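Local structure of adenine phosphoribosyltransferase (Leishmania donovani, 1QB7) at residues K3-S6 / P7-L11; S19-L22 / K23-Y26; D59-V62 / Q63-R66; G133-G136 / K137-V141. The protein probably catalyses the transfer of a phosphoribosyl group from 5-phospho-alpha-D-ribose 1-diphosphate to adenine, giving AMP and diphosphate in purine salvage, and works as a homodimer. One frame throughout, in Å; residues are numbered along the deposited sequence.

Contact 1: K3-S6 / P7-L11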
# COMPACT_ATOMS: atom_id res chain seq x y z
N LYS A 3 -26.50 1.02 7.66
CA LYS A 3 -27.50 0.36 8.50
C LYS A 3 -26.81 -0.44 9.60
O LYS A 3 -25.82 -1.12 9.34
CB LYS A 3 -28.35 -0.59 7.65
CG LYS A 3 -29.07 0.10 6.52
CD LYS A 3 -29.79 -0.89 5.62
CE LYS A 3 -30.86 -1.66 6.36
NZ LYS A 3 -31.75 -2.37 5.40
N GLU A 4 -27.35 -0.38 10.81
CA GLU A 4 -26.78 -1.11 11.93
C GLU A 4 -27.19 -2.59 11.90
O GLU A 4 -28.29 -2.94 12.30
CB GLU A 4 -27.24 -0.49 13.25
CG GLU A 4 -26.60 -1.12 14.47
CD GLU A 4 -27.19 -0.62 15.77
OE1 GLU A 4 -27.48 0.59 15.87
OE2 GLU A 4 -27.36 -1.43 16.69
N VAL A 5 -26.28 -3.45 11.45
CA VAL A 5 -26.54 -4.88 11.37
C VAL A 5 -26.40 -5.59 12.71
O VAL A 5 -26.96 -6.67 12.92
CB VAL A 5 -25.66 -5.56 10.30
CG1 VAL A 5 -25.96 -4.96 8.95
CG2 VAL A 5 -24.18 -5.39 10.63
N SER A 6 -25.63 -4.99 13.61
CA SER A 6 -25.41 -5.49 14.96
C SER A 6 -24.86 -4.27 15.70
O SER A 6 -24.46 -3.29 15.06
CB SER A 6 -24.42 -6.67 14.98
OG SER A 6 -23.10 -6.26 14.72
N PRO A 7 -24.84 -4.30 17.05
CA PRO A 7 -24.34 -3.17 17.84
C PRO A 7 -23.04 -2.53 17.34
O PRO A 7 -22.01 -3.20 17.25
CB PRO A 7 -24.16 -3.79 19.22
CG PRO A 7 -25.27 -4.80 19.27
CD PRO A 7 -25.19 -5.44 17.92
N ASN A 8 -23.12 -1.26 16.96
CA ASN A 8 -21.96 -0.50 16.47
C ASN A 8 -21.23 -1.09 15.28
O ASN A 8 -20.01 -0.92 15.13
CB ASN A 8 -20.98 -0.23 17.61
CG ASN A 8 -21.29 1.04 18.34
OD1 ASN A 8 -21.37 1.06 19.57
ND2 ASN A 8 -21.48 2.12 17.59
N SER A 9 -21.97 -1.78 14.43
CA SER A 9 -21.40 -2.37 13.24
C SER A 9 -22.39 -2.03 12.14
O SER A 9 -23.54 -2.44 12.17
CB SER A 9 -21.25 -3.88 13.43
OG SER A 9 -20.55 -4.44 12.34
N PHE A 10 -21.93 -1.21 11.19
CA PHE A 10 -22.77 -0.74 10.09
C PHE A 10 -22.39 -1.23 8.71
O PHE A 10 -21.21 -1.38 8.39
CB PHE A 10 -22.82 0.79 10.09
CG PHE A 10 -23.26 1.39 11.41
CD1 PHE A 10 -22.38 1.45 12.49
CD2 PHE A 10 -24.55 1.87 11.57
CE1 PHE A 10 -22.78 1.99 13.71
CE2 PHE A 10 -24.96 2.41 12.79
CZ PHE A 10 -24.08 2.47 13.86
N LEU A 11 -23.40 -1.45 7.88
CA LEU A 11 -23.20 -1.92 6.52
C LEU A 11 -23.91 -0.98 5.56
O LEU A 11 -25.06 -0.60 5.79
CB LEU A 11 -23.76 -3.33 6.37
CG LEU A 11 -23.67 -3.98 4.99
CD1 LEU A 11 -22.21 -4.17 4.57
CD2 LEU A 11 -24.40 -5.31 5.04
O HOH W 1 -21.39 -5.76 17.22
O HOH W 2 -20.95 -7.08 13.11

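Contact 2: S19-L22 / K23-Y26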
# COMPACT_ATOMS: atom_id res chain seq x y z
N SER A 19 -22.19 0.12 -3.39
CA SER A 19 -22.41 -1.26 -2.96
C SER A 19 -22.60 -2.16 -4.17
O SER A 19 -22.08 -3.29 -4.23
CB SER A 19 -23.64 -1.33 -2.06
OG SER A 19 -23.95 -2.68 -1.75
N GLN A 20 -23.35 -1.65 -5.14
CA GLN A 20 -23.65 -2.36 -6.38
C GLN A 20 -22.38 -2.56 -7.20
O GLN A 20 -22.16 -3.64 -7.74
CB GLN A 20 -24.65 -1.54 -7.20
CG GLN A 20 -26.00 -1.33 -6.53
CD GLN A 20 -26.88 -2.55 -6.66
OE1 GLN A 20 -27.85 -2.54 -7.41
NE2 GLN A 20 -26.55 -3.61 -5.92
N LEU A 21 -21.57 -1.52 -7.29
CA LEU A 21 -20.33 -1.55 -8.06
C LEU A 21 -19.34 -2.54 -7.46
O LEU A 21 -18.65 -3.26 -8.18
CB LEU A 21 -19.74 -0.14 -8.11
CG LEU A 21 -18.73 0.22 -9.20
CD1 LEU A 21 -19.16 -0.31 -10.55
CD2 LEU A 21 -18.60 1.73 -9.24
N LEU A 22 -19.30 -2.60 -6.13
CA LEU A 22 -18.41 -3.52 -5.42
C LEU A 22 -18.83 -4.96 -5.66
O LEU A 22 -17.99 -5.83 -5.89
CB LEU A 22 -18.41 -3.22 -3.92
CG LEU A 22 -17.64 -1.98 -3.50
CD1 LEU A 22 -17.96 -1.63 -2.05
CD2 LEU A 22 -16.16 -2.22 -3.68
N LYS A 23 -20.14 -5.21 -5.62
CA LYS A 23 -20.68 -6.54 -5.84
C LYS A 23 -20.36 -7.00 -7.27
O LYS A 23 -20.09 -8.18 -7.52
CB LYS A 23 -22.19 -6.52 -5.59
CG LYS A 23 -22.92 -7.83 -5.79
CD LYS A 23 -24.42 -7.57 -5.64
CE LYS A 23 -25.27 -8.78 -6.01
NZ LYS A 23 -25.06 -9.94 -5.10
N LYS A 24 -20.37 -6.05 -8.20
CA LYS A 24 -20.10 -6.32 -9.61
C LYS A 24 -18.62 -6.54 -9.88
O LYS A 24 -18.25 -7.43 -10.64
CB LYS A 24 -20.62 -5.15 -10.45
CG LYS A 24 -20.33 -5.24 -11.95
CD LYS A 24 -20.73 -3.94 -12.66
CE LYS A 24 -20.24 -3.89 -14.11
NZ LYS A 24 -20.88 -4.93 -14.97
N SER A 25 -17.77 -5.74 -9.23
CA SER A 25 -16.32 -5.82 -9.42
C SER A 25 -15.58 -6.92 -8.67
O SER A 25 -14.66 -7.52 -9.22
CB SER A 25 -15.67 -4.48 -9.07
OG SER A 25 -16.20 -3.44 -9.87
N TYR A 26 -15.95 -7.16 -7.41
CA TYR A 26 -15.25 -8.16 -6.61
C TYR A 26 -15.10 -9.54 -7.23
O TYR A 26 -15.99 -10.04 -7.93
CB TYR A 26 -15.90 -8.31 -5.23
CG TYR A 26 -15.10 -7.72 -4.09
CD1 TYR A 26 -13.79 -8.12 -3.84
CD2 TYR A 26 -15.66 -6.75 -3.25
CE1 TYR A 26 -13.04 -7.57 -2.79
CE2 TYR A 26 -14.93 -6.19 -2.21
CZ TYR A 26 -13.62 -6.60 -1.98
OH TYR A 26 -12.89 -6.02 -0.98

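Contact 3: D59-V62 / Q63-R66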
# COMPACT_ATOMS: atom_id res chain seq x y z
N ASP A 59 -14.51 8.71 -3.66
CA ASP A 59 -15.54 9.76 -3.58
C ASP A 59 -16.44 9.62 -2.36
O ASP A 59 -16.68 10.60 -1.66
CB ASP A 59 -16.41 9.77 -4.84
CG ASP A 59 -15.66 10.24 -6.07
OD1 ASP A 59 -14.62 10.91 -5.94
OD2 ASP A 59 -16.13 9.95 -7.19
N PHE A 60 -16.92 8.41 -2.12
CA PHE A 60 -17.81 8.15 -0.99
C PHE A 60 -17.17 8.46 0.37
O PHE A 60 -17.73 9.22 1.15
CB PHE A 60 -18.31 6.70 -1.04
CG PHE A 60 -19.28 6.37 0.06
CD1 PHE A 60 -20.65 6.57 -0.11
CD2 PHE A 60 -18.83 5.89 1.29
CE1 PHE A 60 -21.55 6.32 0.92
CE2 PHE A 60 -19.73 5.63 2.33
CZ PHE A 60 -21.09 5.85 2.14
N LEU A 61 -16.01 7.87 0.63
CA LEU A 61 -15.33 8.08 1.91
C LEU A 61 -14.86 9.52 2.12
O LEU A 61 -14.93 10.04 3.24
CB LEU A 61 -14.18 7.08 2.08
CG LEU A 61 -14.69 5.63 2.21
CD1 LEU A 61 -13.53 4.65 2.29
CD2 LEU A 61 -15.58 5.50 3.43
N VAL A 62 -14.41 10.18 1.06
CA VAL A 62 -13.99 11.57 1.17
C VAL A 62 -15.21 12.41 1.58
O VAL A 62 -15.12 13.21 2.52
CB VAL A 62 -13.39 12.09 -0.16
CG1 VAL A 62 -13.26 13.61 -0.13
CG2 VAL A 62 -12.02 11.46 -0.40
N GLN A 63 -16.34 12.19 0.92
CA GLN A 63 -17.57 12.92 1.24
C GLN A 63 -17.98 12.65 2.68
O GLN A 63 -18.37 13.56 3.41
CB GLN A 63 -18.70 12.51 0.30
CG GLN A 63 -18.55 13.07 -1.11
CD GLN A 63 -19.36 12.30 -2.14
OE1 GLN A 63 -20.19 11.46 -1.79
NE2 GLN A 63 -19.10 12.58 -3.42
N ARG A 64 -17.84 11.40 3.09
CA ARG A 64 -18.19 11.01 4.44
C ARG A 64 -17.40 11.80 5.48
O ARG A 64 -17.99 12.39 6.38
CB ARG A 64 -17.95 9.52 4.64
CG ARG A 64 -18.21 9.05 6.05
CD ARG A 64 -17.99 7.57 6.17
NE ARG A 64 -18.23 7.09 7.52
CZ ARG A 64 -19.44 6.93 8.06
NH1 ARG A 64 -20.53 7.20 7.35
NH2 ARG A 64 -19.56 6.49 9.31
N TYR A 65 -16.09 11.84 5.33
CA TYR A 65 -15.25 12.54 6.30
C TYR A 65 -15.31 14.06 6.25
O TYR A 65 -15.12 14.71 7.28
CB TYR A 65 -13.83 11.99 6.26
CG TYR A 65 -13.81 10.49 6.52
CD1 TYR A 65 -14.43 9.97 7.66
CD2 TYR A 65 -13.26 9.60 5.61
CE1 TYR A 65 -14.51 8.60 7.88
CE2 TYR A 65 -13.34 8.21 5.81
CZ TYR A 65 -13.97 7.73 6.95
OH TYR A 65 -14.09 6.37 7.15
N ARG A 66 -15.60 14.62 5.08
CA ARG A 66 -15.73 16.08 4.93
C ARG A 66 -17.00 16.55 5.63
O ARG A 66 -17.07 17.65 6.16
CB ARG A 66 -15.78 16.49 3.45
CG ARG A 66 -14.42 16.56 2.79
CD ARG A 66 -14.48 17.14 1.38
NE ARG A 66 -13.14 17.27 0.81
CZ ARG A 66 -12.84 17.13 -0.48
NH1 ARG A 66 -13.79 16.84 -1.35
NH2 ARG A 66 -11.58 17.21 -0.89

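Contact 4: G133-G136 / K137-V141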
# COMPACT_ATOMS: atom_id res chain seq x y z
N GLY A 133 4.54 8.92 18.19
CA GLY A 133 4.31 10.32 17.89
C GLY A 133 3.67 10.61 16.55
O GLY A 133 3.45 11.78 16.22
N SER A 134 3.42 9.58 15.75
CA SER A 134 2.79 9.77 14.45
C SER A 134 1.34 10.23 14.67
O SER A 134 0.74 10.86 13.80
CB SER A 134 2.83 8.48 13.62
OG SER A 134 2.26 7.39 14.32
N ILE A 135 0.79 9.87 15.82
CA ILE A 135 -0.55 10.29 16.22
C ILE A 135 -0.40 10.82 17.63
O ILE A 135 0.20 10.17 18.49
CB ILE A 135 -1.59 9.13 16.21
CG1 ILE A 135 -1.59 8.41 14.86
CG2 ILE A 135 -2.95 9.62 16.59
CD1 ILE A 135 -2.34 7.09 14.88
N GLY A 136 -0.89 12.03 17.86
CA GLY A 136 -0.76 12.61 19.17
C GLY A 136 -2.05 12.68 19.95
O GLY A 136 -3.10 12.23 19.48
N LYS A 137 -1.96 13.23 21.15
CA LYS A 137 -3.10 13.40 22.03
C LYS A 137 -4.12 14.27 21.31
O LYS A 137 -3.77 15.25 20.65
CB LYS A 137 -2.65 14.10 23.32
CG LYS A 137 -3.77 14.42 24.30
CD LYS A 137 -3.18 15.02 25.57
CE LYS A 137 -4.25 15.34 26.59
NZ LYS A 137 -3.64 16.01 27.79
N GLY A 138 -5.39 13.87 21.39
CA GLY A 138 -6.43 14.63 20.73
C GLY A 138 -6.73 14.23 19.30
O GLY A 138 -7.74 14.67 18.75
N SER A 139 -5.87 13.41 18.70
CA SER A 139 -6.09 12.96 17.32
C SER A 139 -7.32 12.08 17.20
O SER A 139 -7.66 11.33 18.12
CB SER A 139 -4.88 12.16 16.80
OG SER A 139 -3.69 12.92 16.83
N ARG A 140 -8.02 12.21 16.08
CA ARG A 140 -9.21 11.42 15.80
C ARG A 140 -8.83 10.64 14.55
O ARG A 140 -8.77 11.18 13.44
CB ARG A 140 -10.41 12.34 15.59
CG ARG A 140 -10.78 13.11 16.86
CD ARG A 140 -11.94 14.08 16.65
NE ARG A 140 -11.61 15.14 15.69
CZ ARG A 140 -10.92 16.24 15.97
NH1 ARG A 140 -10.47 16.46 17.20
NH2 ARG A 140 -10.68 17.14 15.02
N VAL A 141 -8.56 9.35 14.76
CA VAL A 141 -8.08 8.46 13.72
C VAL A 141 -9.06 7.51 13.06
O VAL A 141 -9.80 6.79 13.73
CB VAL A 141 -6.93 7.59 14.29
CG1 VAL A 141 -6.20 6.84 13.18
CG2 VAL A 141 -5.96 8.45 15.10

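Contact 1: K3-S6 / P7-L11
Glu-4 and Phe-10 face each other as a non-hydrogen-bonded pair in an antiparallel beta hairpin whose tip is a type II turn from Ser-6 to Ser-9. CG of Glu-4 stands anti to the backbone N (chi1 -175°), which carries the side chain over one face of the Phe-10 ring; CB of Glu-4 lies 3.7 Å from CE2 of Phe-10. The same ring makes a cation-pi contact with Lys-198. To one side of this pair Lys-3 and Leu-11 bond twice through their backbones, the bond from Lys-3 N to Leu-11 O being almost straight at 2.9 Å. To the other side, toward the turn, a classic beta bulge sets Val-5 and Ser-6 both against Ser-9. Val-5 N gives a hydrogen bond of 3.0 Å to Ser-9 O, while CG1 of Val-5 packs on CB of Leu-11 at 3.8 Å. The turn is closed by Ser-9 N donating to Ser-6 O. Ser-6 and Ser-9 share the face that touches helix 182-192. Ser-6 OG lies between the backbone N and the carbonyl carbon (chi1 72°) and Ser-9 OG anti to the backbone N, so that one water joins them, 2.8 Å from Ser-6 OG and 2.8 Å from Ser-9 OG. A second water binds Ser-6 OG and donates to Pro-7 O at 2.6 Å.

Contact 2: S19-L22 / K23-Y26
The ring of Tyr-26 is met obliquely by the carbonyl oxygen Leu-22 O, which lies 3.6 Å from CD2 of Tyr-26. Leu-22 meets the ring with a methyl as well, though loosely, its CD2 standing 4.4 Å from CE2 of Tyr-26. Around this pair Ile-174, Leu-203 and Ile-47 touch both side chains, so that leucine and tyrosine share one buried apolar environment. Leu-22 O also accepts the backbone N-H of Tyr-26 at 2.9 Å, in a nearly straight bond of 167°. One residue earlier, Leu-21 O takes the N-H of Ser-25 at 2.8 Å. The hydroxyl of Ser-25, placed beside its own backbone N (chi1 -58°), lies 3.0 Å from the same Leu-21 O, and it is hydrogen-bonded to Thr-53 of helix 51-67. Lys-23 and Lys-24 both run out extended and bend at the last torsion; NZ of Lys-23 reaches the carbonyl oxygen of Ala-207. Tyr-26 is the first residue to leave helical geometry, yet its N-H still makes an i to i+4 bond back to the helix. The arrangement is that of an alpha-helical C-terminus beside the nucleotide site, with the Tyr-26 side chain about 4 Å from those of the AMP-binding residues Ala-42 and Val-147.

Contact 3: D59-V62 / Q63-R66
Tyr-65 turns its ring back along the helix toward Leu-61 because CG lies beside the backbone N and anti to the carbonyl carbon (chi1 -57°). Leu-61 has nearly the same first torsion, and the two side chains lie alongside each other, pointing the same way, with CB of Leu-61 4.0 Å from CE2 of Tyr-65. The carbonyl oxygen Leu-61 O comes obliquely to the ring and also accepts the backbone N-H of Tyr-65 at 3.0 Å. A second pair, Val-62 and Arg-66, repeats the spacing of four residues. The arginine chain is extended from CG to NE and lays its guanidinium beside the valine, so that CG1 of Val-62 sits over one face of the group, offset toward its rim and 3.5 Å from NH1 of Arg-66. NH2 of Arg-66 is hydrogen-bonded to the carbonyl oxygen of Glu-92. Such i to i+4 packing is what a regular alpha-helix offers, and helix 51-67 uses it on the side that meets helix 86-93, where Ile-89 touches Leu-61 and Leu-93 touches both Tyr-65 and Arg-66. Arg-64, extended from CG to NE, crosses Leu-61 at an angle, with CD of Arg-64 4.2 Å from CD2 of Leu-61. Its NE forms a salt bridge with OE2 of Glu-170, and the hydroxyl of Tyr-65 is hydrogen-bonded to the same oxygen, on strand 167-173. On the exposed side, Gln-63, with CG beside its backbone N (chi1 -73°), lies back along the preceding turn, its CG 3.1 Å from Asp-59 O, which also accepts the backbone N-H of Gln-63.

Contact 4: G133-G136 / K137-V141
Ile-135 meets Val-141 across a tight turn, and the two residues before it lead the chain there. Gly-133 turns the chain with a positive phi of 93°. Ser-134 is buried, its hydroxyl bonded to the carbonyl oxygen of Arg-131, and it packs on Glu-49 of the second subunit, which places this part of the loop at the dimer interface. Ile-135 then directs its side chain toward the following segment. Its CG2 lies anti to the backbone N, and the isoleucine and Val-141 reach toward each other tip to tip, with CG2 of Ile-135 3.6 Å from CG2 of Val-141 and CD1 of Ile-135 3.9 Å from the same valine methyl. Because Ile-135 has two conformers, this methyl contact is less certain than the backbone bonds. At Gly-136 the carbonyl oxygen becomes the polar centre of the turn. It accepts the backbone N-H of Ser-139 at 3.1 Å and the hydroxyl OG of Ser-139 at 2.8 Å, both donors coming from the same face of the carbonyl plane and well above it. The hydroxyl can do this because OG stands beside its own backbone N (chi1 -59°), so one residue supplies both bonds. Lys-137 stretches away from the turn fully extended, and Gly-138, third residue of the turn, has the positive phi (90°) that a type II turn needs there. Beyond it the backbones of Ser-139 and Val-141 bond to Val-167. This is a type II beta turn leading into strand 140-145, a parallel strand inside the central sheet of the phosphoribosyltransferase fold.

The four contacts follow one another along the chain. Contacts 1 and 4 both reach the seven-stranded mixed sheet, centres about 26 Å apart: contact 1 is the hairpin of strands 2-4 and 9-12 at one margin, contact 4 the turn that starts inner strand 140-145. Contacts 2 and 3 lie in helices 17-25 and 51-67, centres about 18 Å apart; the first helix meets the first turns of the second (Glu-52, Thr-53, Ala-56), while the contacts themselves stay about 7 Å apart at their nearest atoms. Contacts 2 and 4, centres about 33 Å apart, flank the chain's centre. Tyr-26 comes within about 7 Å of the bound adenine, whereas strand 140-145 continues to the magnesium ligand Asp-145.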